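Local coordinates for putative uncharacterized protein PH0242 (Pyrococcus horikoshii, PDB 3VU1) that belongs to the archaeal AglB oligosaccharyltransferase family and forms its C-terminal globular domain, with a calcium ion bound in the crystal, at residues A[450-453]-A[454-457]; A[359-363]-A[364-368]; A[458-461]-A[462-466]. All blocks are in the same frame, centred on the assembly; numbering follows the deposited sequence.

Interaction 1: A[450-453]-A[454-457]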
loop_
_atom_site.group_PDB
_atom_site.type_symbol
_atom_site.label_atom_id
_atom_site.label_comp_id
_atom_site.label_asym_id
_atom_site.label_seq_id
_atom_site.Cartn_x
_atom_site.Cartn_y
_atom_site.Cartn_z
ATOM N N SER A 450 28.351 0.112 -8.637
ATOM C CA SER A 450 29.137 1.355 -8.616
ATOM C C SER A 450 28.732 2.315 -9.717
ATOM O O SER A 450 28.674 3.533 -9.519
ATOM C CB SER A 450 30.613 1.038 -8.776
ATOM O OG SER A 450 31.092 0.388 -7.619
ATOM N N SER A 451 28.476 1.747 -10.889
ATOM C CA SER A 451 28.019 2.497 -12.036
ATOM C C SER A 451 26.803 3.364 -11.669
ATOM O O SER A 451 26.841 4.601 -11.843
ATOM C CB SER A 451 27.687 1.506 -13.131
ATOM O OG SER A 451 26.829 2.084 -14.066
ATOM N N TYR A 452 25.759 2.715 -11.120
ATOM C CA TYR A 452 24.519 3.382 -10.727
ATOM C C TYR A 452 24.733 4.362 -9.563
ATOM O O TYR A 452 24.178 5.469 -9.560
ATOM C CB TYR A 452 23.424 2.350 -10.402
ATOM C CG TYR A 452 22.033 2.937 -10.463
ATOM C CD1 TYR A 452 21.412 3.191 -11.698
ATOM C CD2 TYR A 452 21.350 3.292 -9.281
ATOM C CE1 TYR A 452 20.153 3.773 -11.763
ATOM C CE2 TYR A 452 20.091 3.878 -9.328
ATOM C CZ TYR A 452 19.500 4.113 -10.569
ATOM O OH TYR A 452 18.255 4.670 -10.616
ATOM N N LYS A 453 25.554 3.952 -8.595
ATOM C CA LYS A 453 25.944 4.780 -7.449
ATOM C C LYS A 453 26.567 6.096 -7.896
ATOM O O LYS A 453 26.228 7.152 -7.374
ATOM C CB LYS A 453 26.951 4.006 -6.626
ATOM C CG LYS A 453 27.122 4.424 -5.182
ATOM C CD LYS A 453 27.827 3.273 -4.456
ATOM C CE LYS A 453 28.227 3.601 -3.021
ATOM N NZ LYS A 453 28.876 4.938 -2.933
ATOM N N GLU A 454 27.492 6.023 -8.861
ATOM C CA GLU A 454 28.095 7.209 -9.480
ATOM C C GLU A 454 27.028 8.065 -10.177
ATOM O O GLU A 454 27.024 9.291 -10.049
ATOM C CB GLU A 454 29.189 6.812 -10.482
ATOM C CG GLU A 454 30.573 6.602 -9.872
ATOM C CD GLU A 454 31.417 5.527 -10.592
ATOM O OE1 GLU A 454 31.320 5.359 -11.839
ATOM O OE2 GLU A 454 32.199 4.835 -9.900
ATOM N N LYS A 455 26.128 7.417 -10.912
ATOM C CA LYS A 455 25.072 8.140 -11.614
ATOM C C LYS A 455 24.274 9.018 -10.617
ATOM O O LYS A 455 24.145 10.238 -10.814
ATOM C CB LYS A 455 24.218 7.150 -12.411
ATOM C CG LYS A 455 23.244 7.756 -13.404
ATOM C CD LYS A 455 21.788 7.618 -12.943
ATOM C CE LYS A 455 20.864 8.679 -13.544
ATOM N NZ LYS A 455 20.736 8.592 -15.028
ATOM N N LEU A 456 23.816 8.413 -9.516
ATOM C CA LEU A 456 23.106 9.145 -8.460
ATOM C C LEU A 456 23.933 10.244 -7.826
ATOM O O LEU A 456 23.424 11.339 -7.540
ATOM C CB LEU A 456 22.630 8.203 -7.359
ATOM C CG LEU A 456 21.717 7.048 -7.755
ATOM C CD1 LEU A 456 21.687 6.037 -6.626
ATOM C CD2 LEU A 456 20.333 7.563 -8.098
ATOM N N GLU A 457 25.207 9.938 -7.589
ATOM C CA GLU A 457 26.140 10.886 -6.998
ATOM C C GLU A 457 26.314 12.103 -7.901
ATOM O O GLU A 457 26.206 13.253 -7.440
ATOM C CB GLU A 457 27.469 10.212 -6.671
ATOM C CG GLU A 457 27.434 9.498 -5.326
ATOM C CD GLU A 457 28.643 8.612 -5.058
ATOM O OE1 GLU A 457 29.592 8.602 -5.872
ATOM O OE2 GLU A 457 28.642 7.916 -4.017
#
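The Tyr452 ring meets Leu456 one turn further along helix 448-460. Leu456 CD1 comes in obliquely and lies 3.8 Å from Tyr452 CE2. Lys455 CD also approaches the ring obliquely, more loosely, at 4.3 Å from Tyr452 CE1. Phe395 and Phe420 meet the same ring with their planes inclined at about 55° and 45°. The Tyr452 hydroxyl hydrogen-bonds to Asp418 OD1. Tyr452 CG stands opposite the backbone N about its first bond (chi1 -160°), next to the carbonyl carbon, and from there the CD2 and CE2 atoms of the ring lie against Leu456.

The flat carboxylate of Glu457 meets a charge. Its OE2 lies 3.2 Å from Lys453 NZ, in a salt bridge with only a weak hydrogen bond. The lysine chain runs extended and bends at its last torsion, which turns the ammonium toward Glu457. Glu454 CD sits 3.6 Å from Ser450 O, while Ser450 OG is taken up by Glu369.

Beneath the side chains the helix keeps its regular bonds from residue i+4 to residue i. Leu456 N to Tyr452 O measures 3.0 Å, and Glu454 N to Ser450 O measures 2.8 Å. The chemistry is that of an amphipathic helix. Tyr452 and Leu456 join the apolar side, where Leu456 also touches strands 385-401 and 464-487. Lys453 and Glu457 pair their charges one turn apart, and so weak a bond probably adds only modestly to the helix.

Interaction 2: A[359-363]-A[364-368]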
loop_
_atom_site.group_PDB
_atom_site.type_symbol
_atom_site.label_atom_id
_atom_site.label_comp_id
_atom_site.label_asym_id
_atom_site.label_seq_id
_atom_site.Cartn_x
_atom_site.Cartn_y
_atom_site.Cartn_z
ATOM N N LYS A 359 29.184 -21.478 0.347
ATOM C CA LYS A 359 29.046 -20.596 1.527
ATOM C C LYS A 359 27.667 -19.863 1.668
ATOM O O LYS A 359 27.117 -19.335 0.702
ATOM C CB LYS A 359 30.259 -19.629 1.563
ATOM C CG LYS A 359 30.208 -18.473 2.548
ATOM C CD LYS A 359 30.790 -18.786 3.922
ATOM C CE LYS A 359 30.912 -17.491 4.727
ATOM N NZ LYS A 359 31.446 -17.658 6.108
ATOM N N ILE A 360 27.121 -19.857 2.880
ATOM C CA ILE A 360 25.949 -19.045 3.228
ATOM C C ILE A 360 26.192 -17.542 3.053
ATOM O O ILE A 360 27.076 -16.972 3.707
ATOM C CB ILE A 360 25.506 -19.297 4.687
ATOM C CG1 ILE A 360 24.876 -20.691 4.819
ATOM C CG2 ILE A 360 24.559 -18.199 5.178
ATOM C CD1 ILE A 360 24.437 -21.050 6.228
ATOM N N THR A 361 25.391 -16.903 2.194
ATOM C CA THR A 361 25.446 -15.441 2.009
ATOM C C THR A 361 24.166 -14.698 2.444
ATOM O O THR A 361 23.132 -15.309 2.733
ATOM C CB THR A 361 25.781 -15.052 0.557
ATOM O OG1 THR A 361 24.844 -15.680 -0.313
ATOM C CG2 THR A 361 27.196 -15.500 0.180
ATOM N N ASN A 362 24.265 -13.371 2.498
ATOM C CA ASN A 362 23.130 -12.479 2.805
ATOM C C ASN A 362 22.066 -12.496 1.672
ATOM O O ASN A 362 22.412 -12.209 0.519
ATOM C CB ASN A 362 23.691 -11.056 3.035
ATOM C CG ASN A 362 22.624 -10.048 3.420
ATOM O OD1 ASN A 362 21.463 -10.397 3.629
ATOM N ND2 ASN A 362 23.018 -8.778 3.512
ATOM N N PRO A 363 20.783 -12.822 1.985
ATOM C CA PRO A 363 19.797 -12.956 0.901
ATOM C C PRO A 363 19.366 -11.616 0.326
ATOM O O PRO A 363 18.702 -11.576 -0.699
ATOM C CB PRO A 363 18.610 -13.677 1.551
ATOM C CG PRO A 363 18.948 -13.844 2.988
ATOM C CD PRO A 363 20.137 -12.963 3.297
ATOM N N ALA A 364 19.778 -10.528 0.960
ATOM C CA ALA A 364 19.541 -9.191 0.431
ATOM C C ALA A 364 20.717 -8.692 -0.397
ATOM O O ALA A 364 20.585 -7.723 -1.139
ATOM C CB ALA A 364 19.248 -8.219 1.569
ATOM N N TYR A 365 21.878 -9.325 -0.227
ATOM C CA TYR A 365 23.061 -8.999 -1.013
ATOM C C TYR A 365 23.776 -10.294 -1.407
ATOM O O TYR A 365 24.794 -10.665 -0.869
ATOM C CB TYR A 365 23.967 -8.025 -0.275
ATOM C CG TYR A 365 24.668 -6.993 -1.161
ATOM C CD1 TYR A 365 24.513 -5.639 -0.915
ATOM C CD2 TYR A 365 25.496 -7.372 -2.224
ATOM C CE1 TYR A 365 25.154 -4.687 -1.680
ATOM C CE2 TYR A 365 26.143 -6.427 -3.010
ATOM C CZ TYR A 365 25.974 -5.080 -2.725
ATOM O OH TYR A 365 26.588 -4.089 -3.476
ATOM N N ILE A 366 23.174 -10.970 -2.364
ATOM C CA ILE A 366 23.583 -12.244 -2.886
ATOM C C ILE A 366 25.046 -12.302 -3.356
ATOM O O ILE A 366 25.748 -13.258 -3.033
ATOM C CB ILE A 366 22.507 -12.691 -3.925
ATOM C CG1 ILE A 366 21.631 -13.764 -3.314
ATOM C CG2 ILE A 366 23.062 -13.296 -5.186
ATOM C CD1 ILE A 366 21.622 -13.751 -1.798
ATOM N N MET A 367 25.512 -11.288 -4.086
ATOM C CA MET A 367 26.883 -11.261 -4.616
ATOM C C MET A 367 27.373 -9.835 -4.829
ATOM O O MET A 367 26.575 -8.938 -5.168
ATOM C CB MET A 367 26.969 -11.963 -5.960
ATOM C CG MET A 367 26.459 -13.388 -6.034
ATOM S SD MET A 367 26.565 -13.963 -7.745
ATOM C CE MET A 367 28.266 -14.527 -7.803
ATOM N N ARG A 368 28.679 -9.620 -4.634
ATOM C CA ARG A 368 29.277 -8.307 -4.928
ATOM C C ARG A 368 29.643 -8.245 -6.408
ATOM O O ARG A 368 29.783 -9.294 -7.054
ATOM C CB ARG A 368 30.476 -7.993 -4.036
ATOM C CG ARG A 368 30.142 -7.919 -2.562
ATOM C CD ARG A 368 31.322 -7.415 -1.754
ATOM N NE ARG A 368 31.468 -8.186 -0.519
ATOM C CZ ARG A 368 31.929 -7.709 0.639
ATOM N NH1 ARG A 368 32.300 -6.434 0.760
ATOM N NH2 ARG A 368 32.019 -8.518 1.691
#
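A type I beta turn from Asn362 to Tyr365 reverses the chain just after the short strand 359-361. Its closing bond runs from Tyr365 N to Asn362 O, 3.0 Å long and bent to 137° at the hydrogen. The position of Asn362 O is less sure than the rest.

The Asn362 side chain adds a second bond. Its OD1 accepts the N-H of Ala364 at 3.2 Å, nearly straight at the hydrogen (167°). The donor stands well above the plane of the amide and not on a lone pair. Asn362 CG lies opposite its own backbone N (chi1 -177°), which folds the amide back over the turn. OD1 then also comes to 3.7 Å from Ala364 CB. The other branch, Asn362 ND2, lies 4.0 Å from Tyr365 CB. Asn362 thus holds two successive N-H groups of the turn, one with its backbone oxygen and one with its side chain.

Thr361 points toward Ile366, and the two side chains cross at about a right angle. Thr361 OG1 is 3.8 Å from Ile366 O and makes a weak hydrogen bond with Val354 O. Pro363 packs on Leu350 and on Leu45. Ala364 within the turn and Ile366 just after it share backbone bonds with Val471, and Tyr365 rests on Ile469 and Val471. The turn is therefore tied to strands 336-356 and 464-487. Asparagine before proline, with its side-chain oxygen bonded to the N-H two residues on, is an Asx turn of the Asx-Pro kind.

Interaction 3: A[458-461]-A[462-466]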
loop_
_atom_site.group_PDB
_atom_site.type_symbol
_atom_site.label_atom_id
_atom_site.label_comp_id
_atom_site.label_asym_id
_atom_site.label_seq_id
_atom_site.Cartn_x
_atom_site.Cartn_y
_atom_site.Cartn_z
ATOM N N LYS A 458 26.528 11.839 -9.190
ATOM C CA LYS A 458 26.672 12.891 -10.183
ATOM C C LYS A 458 25.384 13.733 -10.263
ATOM O O LYS A 458 25.468 14.967 -10.278
ATOM C CB LYS A 458 27.044 12.300 -11.545
ATOM C CG LYS A 458 27.667 13.298 -12.511
ATOM C CD LYS A 458 27.983 12.691 -13.877
ATOM C CE LYS A 458 28.723 11.351 -13.775
ATOM N NZ LYS A 458 30.027 11.395 -13.040
ATOM N N GLU A 459 24.213 13.070 -10.274
ATOM C CA GLU A 459 22.906 13.749 -10.373
ATOM C C GLU A 459 22.529 14.584 -9.134
ATOM O O GLU A 459 22.004 15.685 -9.267
ATOM C CB GLU A 459 21.787 12.751 -10.684
ATOM C CG GLU A 459 20.404 13.391 -10.835
ATOM C CD GLU A 459 19.378 12.503 -11.537
ATOM O OE1 GLU A 459 18.256 12.999 -11.783
ATOM O OE2 GLU A 459 19.676 11.321 -11.859
ATOM N N HIS A 460 22.808 14.073 -7.932
ATOM C CA HIS A 460 22.310 14.706 -6.713
ATOM C C HIS A 460 23.348 15.364 -5.836
ATOM O O HIS A 460 22.997 16.208 -5.011
ATOM C CB HIS A 460 21.495 13.688 -5.920
ATOM C CG HIS A 460 20.234 13.247 -6.625
ATOM N ND1 HIS A 460 19.166 14.069 -6.797
ATOM C CD2 HIS A 460 19.901 12.035 -7.232
ATOM C CE1 HIS A 460 18.201 13.407 -7.463
ATOM N NE2 HIS A 460 18.657 12.168 -7.740
ATOM N N GLY A 461 24.621 14.975 -5.967
ATOM C CA GLY A 461 25.679 15.611 -5.202
ATOM C C GLY A 461 25.581 15.368 -3.712
ATOM O O GLY A 461 25.344 14.239 -3.292
ATOM N N ASP A 462 25.771 16.417 -2.912
ATOM C CA ASP A 462 25.748 16.281 -1.460
ATOM C C ASP A 462 24.322 16.072 -0.930
ATOM O O ASP A 462 24.137 15.571 0.188
ATOM C CB ASP A 462 26.462 17.466 -0.766
ATOM C CG ASP A 462 25.486 18.553 -0.242
ATOM O OD1 ASP A 462 25.372 18.707 1.014
ATOM O OD2 ASP A 462 24.851 19.259 -1.077
ATOM N N LYS A 463 23.327 16.463 -1.735
ATOM C CA LYS A 463 21.919 16.199 -1.442
ATOM C C LYS A 463 21.548 14.702 -1.306
ATOM O O LYS A 463 20.447 14.390 -0.859
ATOM C CB LYS A 463 21.047 16.842 -2.496
ATOM C CG LYS A 463 20.754 18.298 -2.239
ATOM C CD LYS A 463 19.998 18.905 -3.408
ATOM C CE LYS A 463 20.452 20.345 -3.618
ATOM N NZ LYS A 463 19.485 21.188 -4.392
ATOM N N LEU A 464 22.465 13.791 -1.653
ATOM C CA LEU A 464 22.177 12.351 -1.681
ATOM C C LEU A 464 22.651 11.586 -0.447
ATOM O O LEU A 464 23.795 11.749 -0.032
ATOM C CB LEU A 464 22.807 11.715 -2.929
ATOM C CG LEU A 464 22.791 10.196 -3.112
ATOM C CD1 LEU A 464 21.485 9.767 -3.751
ATOM C CD2 LEU A 464 23.947 9.757 -3.991
ATOM N N ILE A 465 21.773 10.749 0.117
ATOM C CA ILE A 465 22.136 9.825 1.196
ATOM C C ILE A 465 21.613 8.449 0.791
ATOM O O ILE A 465 20.415 8.239 0.697
ATOM C CB ILE A 465 21.504 10.257 2.547
ATOM C CG1 ILE A 465 21.716 11.752 2.811
ATOM C CG2 ILE A 465 22.036 9.445 3.719
ATOM C CD1 ILE A 465 20.961 12.294 4.015
ATOM N N ILE A 466 22.504 7.518 0.497
ATOM C CA ILE A 466 22.099 6.150 0.158
ATOM C C ILE A 466 21.761 5.450 1.462
ATOM O O ILE A 466 22.510 5.544 2.418
ATOM C CB ILE A 466 23.233 5.368 -0.519
ATOM C CG1 ILE A 466 23.865 6.162 -1.686
ATOM C CG2 ILE A 466 22.777 3.979 -0.909
ATOM C CD1 ILE A 466 23.224 6.033 -3.045
#
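His460 and Leu464 touch through their first side-chain carbons, with His460 CB 3.8 Å from Leu464 CB. Leu464 CD1 approaches the imidazole obliquely. Glu459 CG lies over one face of that ring, 3.7 Å above its plane and offset toward the rim. Lys463 CB lies 3.2 Å from His460 O, while the rest of its chain leads away.

Two weak backbone bonds hold the bend that brings these residues together. Lys463 N points to His460 O at 3.3 Å with a poorly aligned hydrogen. Leu464 N reaches Gly461 O, also at 3.3 Å but straighter, at 155°. Both span three residues, as expected around the 3-10 segment that includes Asp462 and Lys463. Gly461 allows the bend. It leaves helical geometry with a positive phi of 66°, a conformation that favours glycine.

The next shell is strand 385-401. Its Arg400 forms a salt bridge with Asp462 OD1 and a backbone bond with Lys463. Ile465 joins Leu398 by a backbone bond, so the new strand is already paired where it starts. His460 packs on Val399, and Leu464 on Tyr397. Back along the chain, Leu464 also touches Leu456 and Glu457. This is a helix end with a glycine at the stop, followed by a short 3-10 turn that feeds directly into antiparallel pairing with strand 385-401.

All three contacts lie within the Peripheral 2 region, on one large antiparallel beta-sheet or on the helix against it. Along the chain the order is interaction 2, interaction 1, interaction 3. Interactions 1 and 3 share helix 448-460, with centres about 9 Å apart. They touch: Leu456 CD1 packs on Ile466 CD1 at 3.9 Å, so the helix folds onto the strand that follows it. Interaction 2 stands apart, its centre about 21 Å from interaction 1 and about 26 Å from interaction 3. Strand 464-487 starts in interaction 3, passes under the helix and further on bonds through Val471 to Ala364 and Ile366. One strand thus links helix and turn.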